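Local coordinates for guanine nucleotide exchange protein (Legionella pneumophila, PDB 1XSZ) that probably acts as a guanine nucleotide exchange factor for ADP-ribosylation factors, with a capping domain that lies over the active site of its Sec7 domain, at residues T210-D215 against P294-Q299; P203-T208 against K312-F317. All coordinates share one frame; numbering follows the deposited sequence.

In the fold
Both contacts belong to the C-terminal capping domain of RalF, on one side of its six-stranded antiparallel sheet, with centres about 9 Å apart. Strand 204-208 supplies interaction 2, and its sheet neighbour, strand 295-300, supplies interaction 1; backbone bonds such as Ile298 N to Tyr205 O (2.8 Å) tie the two together. Along the chain the order is 203-208, 210-215, 294-299 and 312-317, so the segments of interaction 1 fall between those of interaction 2. The turn after the first strand thus meets the entry to the second, while helix 306-315, which follows that second strand, packs back on the first. Together they form part of the hydrophobic layer between this sheet and the helices packed on it.

Interaction 1 (T210-D215 against P294-Q299); sequences TTLNKD and PRVIIQ
The short 3-10 turn at residues 212-214, between strand 204-208 and helix 216-224, rests against the entry to strand 295-300 through Leu212, whose side chain meets Pro294 and Val296. CB of Leu212 lies 4.0 Å from CG of Pro294, and its CD2 methyl reaches on to CG2 of Val296 in the strand at 4.1 Å. With CG anti to the backbone N (chi1 -180°), the leucine extends past the proline ring, and it crosses the valine side chain at about a right angle. The same CD2 lies 4.0 Å from the carbonyl O of Pro294, a packing contact; that oxygen accepts a hydrogen bond from Thr208 OG1. This is the edge of the hydrophobic layer between the capping domain's antiparallel sheet and its helices: Phe218 of helix 216-224 touches all three side chains. No hydrogen bond joins the two segments, and the turn keeps its shape by its own backbone bonds, among them Asp215 N to Leu212 O at 3.0 Å. Asp215 then caps the helix, its OD1 accepting from Phe218 N, while OD2 accepts from Ser319 N. Nearer the surface, Asn213 passes beside the proline ring, its backbone N 4.2 Å from CG of Pro294.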
ATOM      1  N   THR A 210       5.313 -20.978  -2.731  1.00 16.71           N
ATOM      2  CA  THR A 210       5.141 -21.658  -4.005  1.00 18.54           C
ATOM      3  C   THR A 210       4.054 -22.728  -3.930  1.00 19.75           C
ATOM      4  O   THR A 210       3.711 -23.334  -4.945  1.00 21.47           O
ATOM      5  CB  THR A 210       6.454 -22.326  -4.443  1.00 19.05           C
ATOM      6  OG1 THR A 210       6.932 -23.164  -3.383  1.00 22.36           O
ATOM      7  CG2 THR A 210       7.505 -21.279  -4.765  1.00 20.87           C
ATOM      8  N   THR A 211       3.516 -22.954  -2.734  1.00 19.99           N
ATOM      9  CA  THR A 211       2.470 -23.956  -2.542  1.00 21.30           C
ATOM     10  C   THR A 211       1.176 -23.395  -1.952  1.00 20.61           C
ATOM     11  O   THR A 211       0.211 -24.131  -1.752  1.00 20.78           O
ATOM     12  CB  THR A 211       2.961 -25.106  -1.631  1.00 22.18           C
ATOM     13  OG1 THR A 211       3.479 -24.568  -0.409  1.00 22.72           O
ATOM     14  CG2 THR A 211       4.046 -25.911  -2.329  1.00 23.21           C
ATOM     15  N   LEU A 212       1.150 -22.092  -1.685  1.00 18.67           N
ATOM     16  CA  LEU A 212      -0.034 -21.456  -1.114  1.00 17.70           C
ATOM     17  C   LEU A 212      -1.273 -21.610  -1.994  1.00 19.29           C
ATOM     18  O   LEU A 212      -2.393 -21.692  -1.486  1.00 19.54           O
ATOM     19  CB  LEU A 212       0.235 -19.964  -0.864  1.00 16.75           C
ATOM     20  CG  LEU A 212      -0.896 -19.131  -0.255  1.00 15.63           C
ATOM     21  CD1 LEU A 212      -1.306 -19.708   1.094  1.00 15.72           C
ATOM     22  CD2 LEU A 212      -0.437 -17.686  -0.093  1.00 14.67           C
ATOM     23  N   ASN A 213      -1.081 -21.651  -3.308  1.00 20.59           N
ATOM     24  CA  ASN A 213      -2.220 -21.785  -4.212  1.00 23.19           C
ATOM     25  C   ASN A 213      -2.934 -23.126  -4.073  1.00 23.60           C
ATOM     26  O   ASN A 213      -4.059 -23.280  -4.540  1.00 24.37           O
ATOM     27  CB  ASN A 213      -1.791 -21.575  -5.668  1.00 26.94           C
ATOM     28  CG  ASN A 213      -0.671 -22.498  -6.088  1.00 30.31           C
ATOM     29  OD1 ASN A 213      -0.681 -23.687  -5.779  1.00 34.32           O
ATOM     30  ND2 ASN A 213       0.302 -21.955  -6.810  1.00 35.11           N
ATOM     31  N   LYS A 214      -2.285 -24.091  -3.425  1.00 24.01           N
ATOM     32  CA  LYS A 214      -2.884 -25.412  -3.232  1.00 24.48           C
ATOM     33  C   LYS A 214      -3.549 -25.515  -1.861  1.00 23.62           C
ATOM     34  O   LYS A 214      -4.168 -26.528  -1.533  1.00 24.77           O
ATOM     35  CB  LYS A 214      -1.824 -26.508  -3.367  1.00 26.67           C
ATOM     36  CG  LYS A 214      -1.160 -26.570  -4.732  1.00 29.90           C
ATOM     37  CD  LYS A 214      -0.178 -27.731  -4.823  1.00 32.94           C
ATOM     38  CE  LYS A 214       0.966 -27.579  -3.833  1.00 34.44           C
ATOM     39  NZ  LYS A 214       1.926 -28.720  -3.911  1.00 36.81           N
ATOM     40  N   ASP A 215      -3.415 -24.460  -1.066  1.00 20.80           N
ATOM     41  CA  ASP A 215      -3.996 -24.409   0.269  1.00 19.88           C
ATOM     42  C   ASP A 215      -5.520 -24.281   0.164  1.00 20.10           C
ATOM     43  O   ASP A 215      -6.035 -23.366  -0.481  1.00 19.35           O
ATOM     44  CB  ASP A 215      -3.388 -23.220   1.027  1.00 19.50           C
ATOM     45  CG  ASP A 215      -3.876 -23.118   2.456  1.00 22.17           C
ATOM     46  OD1 ASP A 215      -5.088 -22.922   2.663  1.00 24.60           O
ATOM     47  OD2 ASP A 215      -3.042 -23.224   3.379  1.00 25.73           O
ATOM     48  N   PRO A 294       1.826 -16.157  -4.967  1.00 13.81           N
ATOM     49  CA  PRO A 294       0.608 -15.469  -4.548  1.00 14.24           C
ATOM     50  C   PRO A 294       0.891 -14.956  -3.135  1.00 13.32           C
ATOM     51  O   PRO A 294       1.805 -15.450  -2.456  1.00 13.10           O
ATOM     52  CB  PRO A 294      -0.441 -16.579  -4.562  1.00 15.00           C
ATOM     53  CG  PRO A 294       0.363 -17.805  -4.272  1.00 17.12           C
ATOM     54  CD  PRO A 294       1.590 -17.603  -5.119  1.00 13.92           C
ATOM     55  N   ARG A 295       0.119 -13.976  -2.688  1.00 12.89           N
ATOM     56  CA  ARG A 295       0.310 -13.416  -1.361  1.00 13.11           C
ATOM     57  C   ARG A 295      -1.022 -13.128  -0.708  1.00 11.92           C
ATOM     58  O   ARG A 295      -1.985 -12.776  -1.388  1.00 13.69           O
ATOM     59  CB  ARG A 295       1.067 -12.087  -1.435  1.00 14.30           C
ATOM     60  CG  ARG A 295       2.383 -12.110  -2.177  1.00 16.09           C
ATOM     61  CD  ARG A 295       2.715 -10.711  -2.675  1.00 17.82           C
ATOM     62  NE  ARG A 295       2.869  -9.748  -1.587  1.00 19.30           N
ATOM     63  CZ  ARG A 295       2.720  -8.433  -1.729  1.00 20.98           C
ATOM     64  NH1 ARG A 295       2.399  -7.926  -2.909  1.00 20.89           N
ATOM     65  NH2 ARG A 295       2.913  -7.627  -0.695  1.00 22.44           N
ATOM     66  N   VAL A 296      -1.072 -13.279   0.609  1.00 12.13           N
ATOM     67  CA  VAL A 296      -2.248 -12.938   1.384  1.00 12.20           C
ATOM     68  C   VAL A 296      -1.702 -12.086   2.526  1.00 11.78           C
ATOM     69  O   VAL A 296      -0.779 -12.502   3.230  1.00 11.85           O
ATOM     70  CB  VAL A 296      -2.967 -14.178   1.951  1.00 13.32           C
ATOM     71  CG1 VAL A 296      -4.112 -13.737   2.858  1.00 15.34           C
ATOM     72  CG2 VAL A 296      -3.497 -15.046   0.805  1.00 14.05           C
ATOM     73  N   ILE A 297      -2.238 -10.882   2.681  1.00 11.51           N
ATOM     74  CA  ILE A 297      -1.804  -9.973   3.734  1.00 12.10           C
ATOM     75  C   ILE A 297      -2.999  -9.721   4.642  1.00 11.23           C
ATOM     76  O   ILE A 297      -4.044  -9.239   4.191  1.00 12.38           O
ATOM     77  CB  ILE A 297      -1.291  -8.630   3.149  1.00 12.55           C
ATOM     78  CG1 ILE A 297      -0.094  -8.887   2.225  1.00 14.52           C
ATOM     79  CG2 ILE A 297      -0.898  -7.693   4.281  1.00 13.49           C
ATOM     80  CD1 ILE A 297       0.427  -7.644   1.515  1.00 16.22           C
ATOM     81  N   ILE A 298      -2.842 -10.051   5.921  1.00 12.53           N
ATOM     82  CA  ILE A 298      -3.904  -9.905   6.910  1.00 12.15           C
ATOM     83  C   ILE A 298      -3.495  -8.884   7.957  1.00 12.11           C
ATOM     84  O   ILE A 298      -2.444  -9.021   8.585  1.00 11.99           O
ATOM     85  CB  ILE A 298      -4.185 -11.261   7.596  1.00 12.74           C
ATOM     86  CG1 ILE A 298      -4.539 -12.304   6.534  1.00 13.97           C
ATOM     87  CG2 ILE A 298      -5.306 -11.115   8.610  1.00 14.23           C
ATOM     88  CD1 ILE A 298      -4.743 -13.710   7.079  1.00 14.71           C
ATOM     89  N   GLN A 299      -4.327  -7.866   8.147  1.00 12.52           N
ATOM     90  CA  GLN A 299      -4.021  -6.806   9.098  1.00 13.89           C
ATOM     91  C   GLN A 299      -5.162  -6.507  10.051  1.00 14.00           C
ATOM     92  O   GLN A 299      -6.307  -6.358   9.633  1.00 15.48           O
ATOM     93  CB  GLN A 299      -3.665  -5.521   8.344  1.00 14.88           C
ATOM     94  CG  GLN A 299      -2.505  -5.682   7.383  1.00 15.03           C
ATOM     95  CD  GLN A 299      -2.321  -4.491   6.465  1.00 15.51           C
ATOM     96  OE1 GLN A 299      -3.251  -3.719   6.225  1.00 18.33           O
ATOM     97  NE2 GLN A 299      -1.121  -4.351   5.922  1.00 13.60           N
TER

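Interaction 2 (P203-T208 against K312-F317); sequences PGYELT and KAAADF
Tyr205 lays one face of its ring under the methyl of Ala314, a CH-pi contact in which CB of Ala314 stands 4.3 Å from the ring centroid, 24° off the normal. The methyl is displaced toward the rim and sits 4.0 Å from CG of Tyr205, over the CG-CD2 side of the rim and not the middle of the ring. This is helix-on-sheet packing in the capping domain: the C-terminal part of helix 306-315 and the residues following it lie on strand 204-208 of the antiparallel sheet. Tyr205 and Leu207, two apart on the strand, both turn to this side. The small side chain of Ala314 is consistent with the close approach here, CA of Tyr205 to CA of Ala314 being 7.0 Å. The phenol group runs on past the alanine, and its hydroxyl is taken up by a hydrogen bond with the carbonyl O of Leu335, tying the ring to helix 332-351 as well.

Beyond the helix, Phe317 brings its ring to Leu207 and also packs on Ile298 of the neighbouring strand and on Phe218 and Leu221 of helix 216-224. With CG anti to the carbonyl carbon (chi1 -64°), Leu207 sends its CD2 branch out to the phenyl group. CD2 of Leu207 lies over the ring face, 4.0 Å from the centroid of Phe317 and 29° off the normal, closest at the attachment end, where Leu207 CD2 is 3.6 Å from Phe317 CG.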
ATOM      1  N   PRO A 203       3.057  -4.511   6.734  1.00 12.84           N
ATOM      2  CA  PRO A 203       2.470  -4.642   8.071  1.00 13.00           C
ATOM      3  C   PRO A 203       1.506  -5.823   8.173  1.00 13.53           C
ATOM      4  O   PRO A 203       0.795  -6.147   7.217  1.00 13.80           O
ATOM      5  CB  PRO A 203       1.750  -3.306   8.274  1.00 15.08           C
ATOM      6  CG  PRO A 203       2.544  -2.359   7.425  1.00 15.04           C
ATOM      7  CD  PRO A 203       2.832  -3.158   6.187  1.00 14.55           C
ATOM      8  N   GLY A 204       1.506  -6.459   9.342  1.00 13.10           N
ATOM      9  CA  GLY A 204       0.606  -7.574   9.589  1.00 12.55           C
ATOM     10  C   GLY A 204       1.182  -8.945   9.319  1.00 12.23           C
ATOM     11  O   GLY A 204       2.384  -9.163   9.445  1.00 12.88           O
ATOM     12  N   TYR A 205       0.306  -9.873   8.952  1.00 11.97           N
ATOM     13  CA  TYR A 205       0.697 -11.241   8.644  1.00 11.83           C
ATOM     14  C   TYR A 205       0.711 -11.435   7.137  1.00 11.20           C
ATOM     15  O   TYR A 205      -0.264 -11.094   6.458  1.00 12.63           O
ATOM     16  CB  TYR A 205      -0.328 -12.243   9.200  1.00 11.89           C
ATOM     17  CG  TYR A 205      -0.645 -12.120  10.670  1.00 11.20           C
ATOM     18  CD1 TYR A 205       0.232 -12.606  11.635  1.00 11.28           C
ATOM     19  CD2 TYR A 205      -1.835 -11.539  11.095  1.00 13.24           C
ATOM     20  CE1 TYR A 205      -0.072 -12.519  12.988  1.00 13.41           C
ATOM     21  CE2 TYR A 205      -2.151 -11.443  12.442  1.00 13.19           C
ATOM     22  CZ  TYR A 205      -1.266 -11.937  13.386  1.00 12.02           C
ATOM     23  OH  TYR A 205      -1.590 -11.859  14.716  1.00 12.97           O
ATOM     24  N   GLU A 206       1.809 -11.956   6.604  0.50  8.80           N
ATOM     25  CA  GLU A 206       1.852 -12.226   5.181  0.50  8.93           C
ATOM     26  C   GLU A 206       2.104 -13.699   4.958  0.50  9.00           C
ATOM     27  O   GLU A 206       3.028 -14.274   5.538  0.50  7.95           O
ATOM     28  CB  GLU A 206       2.949 -11.444   4.456  0.50  9.66           C
ATOM     29  CG  GLU A 206       2.898 -11.705   2.946  0.50 12.99           C
ATOM     30  CD  GLU A 206       3.999 -11.031   2.152  0.50 16.24           C
ATOM     31  OE1 GLU A 206       3.936 -11.100   0.905  0.50 17.45           O
ATOM     32  OE2 GLU A 206       4.921 -10.446   2.757  0.50 18.30           O
ATOM     33  N   LEU A 207       1.250 -14.309   4.146  1.00 11.38           N
ATOM     34  CA  LEU A 207       1.406 -15.698   3.774  1.00 11.23           C
ATOM     35  C   LEU A 207       1.768 -15.637   2.296  1.00 11.29           C
ATOM     36  O   LEU A 207       1.100 -14.959   1.503  1.00 11.98           O
ATOM     37  CB  LEU A 207       0.101 -16.478   3.958  1.00 13.49           C
ATOM     38  CG  LEU A 207      -0.410 -16.582   5.397  1.00 13.41           C
ATOM     39  CD1 LEU A 207      -1.419 -15.473   5.665  1.00 16.52           C
ATOM     40  CD2 LEU A 207      -1.048 -17.951   5.629  1.00 15.13           C
ATOM     41  N   THR A 208       2.839 -16.313   1.918  1.00 11.98           N
ATOM     42  CA  THR A 208       3.250 -16.331   0.528  1.00 12.18           C
ATOM     43  C   THR A 208       4.225 -17.471   0.325  1.00 13.08           C
ATOM     44  O   THR A 208       5.193 -17.614   1.076  1.00 12.87           O
ATOM     45  CB  THR A 208       3.895 -14.982   0.107  1.00 12.51           C
ATOM     46  OG1 THR A 208       4.248 -15.053  -1.279  1.00 13.00           O
ATOM     47  CG2 THR A 208       5.146 -14.672   0.931  1.00 13.95           C
ATOM     48  N   LYS A 312      -6.819 -15.146  14.072  1.00 14.76           N
ATOM     49  CA  LYS A 312      -7.628 -16.332  13.793  1.00 16.19           C
ATOM     50  C   LYS A 312      -7.661 -16.616  12.298  1.00 15.05           C
ATOM     51  O   LYS A 312      -7.529 -17.762  11.867  1.00 16.41           O
ATOM     52  CB  LYS A 312      -9.054 -16.143  14.311  1.00 17.84           C
ATOM     53  CG  LYS A 312      -9.172 -16.169  15.820  1.00 21.83           C
ATOM     54  CD  LYS A 312     -10.611 -15.971  16.266  1.00 25.52           C
ATOM     55  CE  LYS A 312     -10.707 -15.904  17.782  1.00 27.16           C
ATOM     56  NZ  LYS A 312     -12.106 -15.675  18.235  1.00 30.68           N
ATOM     57  N   ALA A 313      -7.839 -15.572  11.496  1.00 14.72           N
ATOM     58  CA  ALA A 313      -7.871 -15.764  10.054  1.00 15.20           C
ATOM     59  C   ALA A 313      -6.530 -16.328   9.574  1.00 13.43           C
ATOM     60  O   ALA A 313      -6.483 -17.294   8.816  1.00 15.23           O
ATOM     61  CB  ALA A 313      -8.182 -14.443   9.351  1.00 15.99           C
ATOM     62  N   ALA A 314      -5.430 -15.734  10.034  1.00 13.22           N
ATOM     63  CA  ALA A 314      -4.106 -16.195   9.632  1.00 13.93           C
ATOM     64  C   ALA A 314      -3.832 -17.630  10.084  1.00 12.66           C
ATOM     65  O   ALA A 314      -3.259 -18.430   9.343  1.00 13.25           O
ATOM     66  CB  ALA A 314      -3.036 -15.250  10.191  1.00 13.88           C
ATOM     67  N   ALA A 315      -4.257 -17.951  11.304  1.00 13.44           N
ATOM     68  CA  ALA A 315      -4.043 -19.285  11.852  1.00 13.92           C
ATOM     69  C   ALA A 315      -4.887 -20.361  11.182  1.00 15.31           C
ATOM     70  O   ALA A 315      -4.547 -21.541  11.258  1.00 15.77           O
ATOM     71  CB  ALA A 315      -4.310 -19.279  13.349  1.00 15.06           C
ATOM     72  N   ASP A 316      -5.975 -19.963  10.524  1.00 15.93           N
ATOM     73  CA  ASP A 316      -6.846 -20.929   9.860  1.00 17.88           C
ATOM     74  C   ASP A 316      -6.236 -21.545   8.603  1.00 18.12           C
ATOM     75  O   ASP A 316      -6.731 -22.554   8.099  1.00 20.00           O
ATOM     76  CB  ASP A 316      -8.200 -20.291   9.532  1.00 19.88           C
ATOM     77  CG  ASP A 316      -9.151 -20.309  10.715  1.00 24.60           C
ATOM     78  OD1 ASP A 316      -8.851 -21.003  11.714  1.00 26.92           O
ATOM     79  OD2 ASP A 316     -10.206 -19.646  10.650  1.00 25.27           O
ATOM     80  N   PHE A 317      -5.171 -20.942   8.084  1.00 15.79           N
ATOM     81  CA  PHE A 317      -4.500 -21.490   6.912  1.00 15.43           C
ATOM     82  C   PHE A 317      -3.594 -22.630   7.362  1.00 15.52           C
ATOM     83  O   PHE A 317      -3.022 -22.577   8.450  1.00 17.19           O
ATOM     84  CB  PHE A 317      -3.581 -20.453   6.245  1.00 15.22           C
ATOM     85  CG  PHE A 317      -4.293 -19.412   5.431  1.00 14.02           C
ATOM     86  CD1 PHE A 317      -4.853 -18.292   6.034  1.00 13.77           C
ATOM     87  CD2 PHE A 317      -4.359 -19.533   4.048  1.00 15.80           C
ATOM     88  CE1 PHE A 317      -5.464 -17.305   5.272  1.00 15.32           C
ATOM     89  CE2 PHE A 317      -4.969 -18.547   3.278  1.00 15.81           C
ATOM     90  CZ  PHE A 317      -5.520 -17.432   3.895  1.00 16.11           C
TER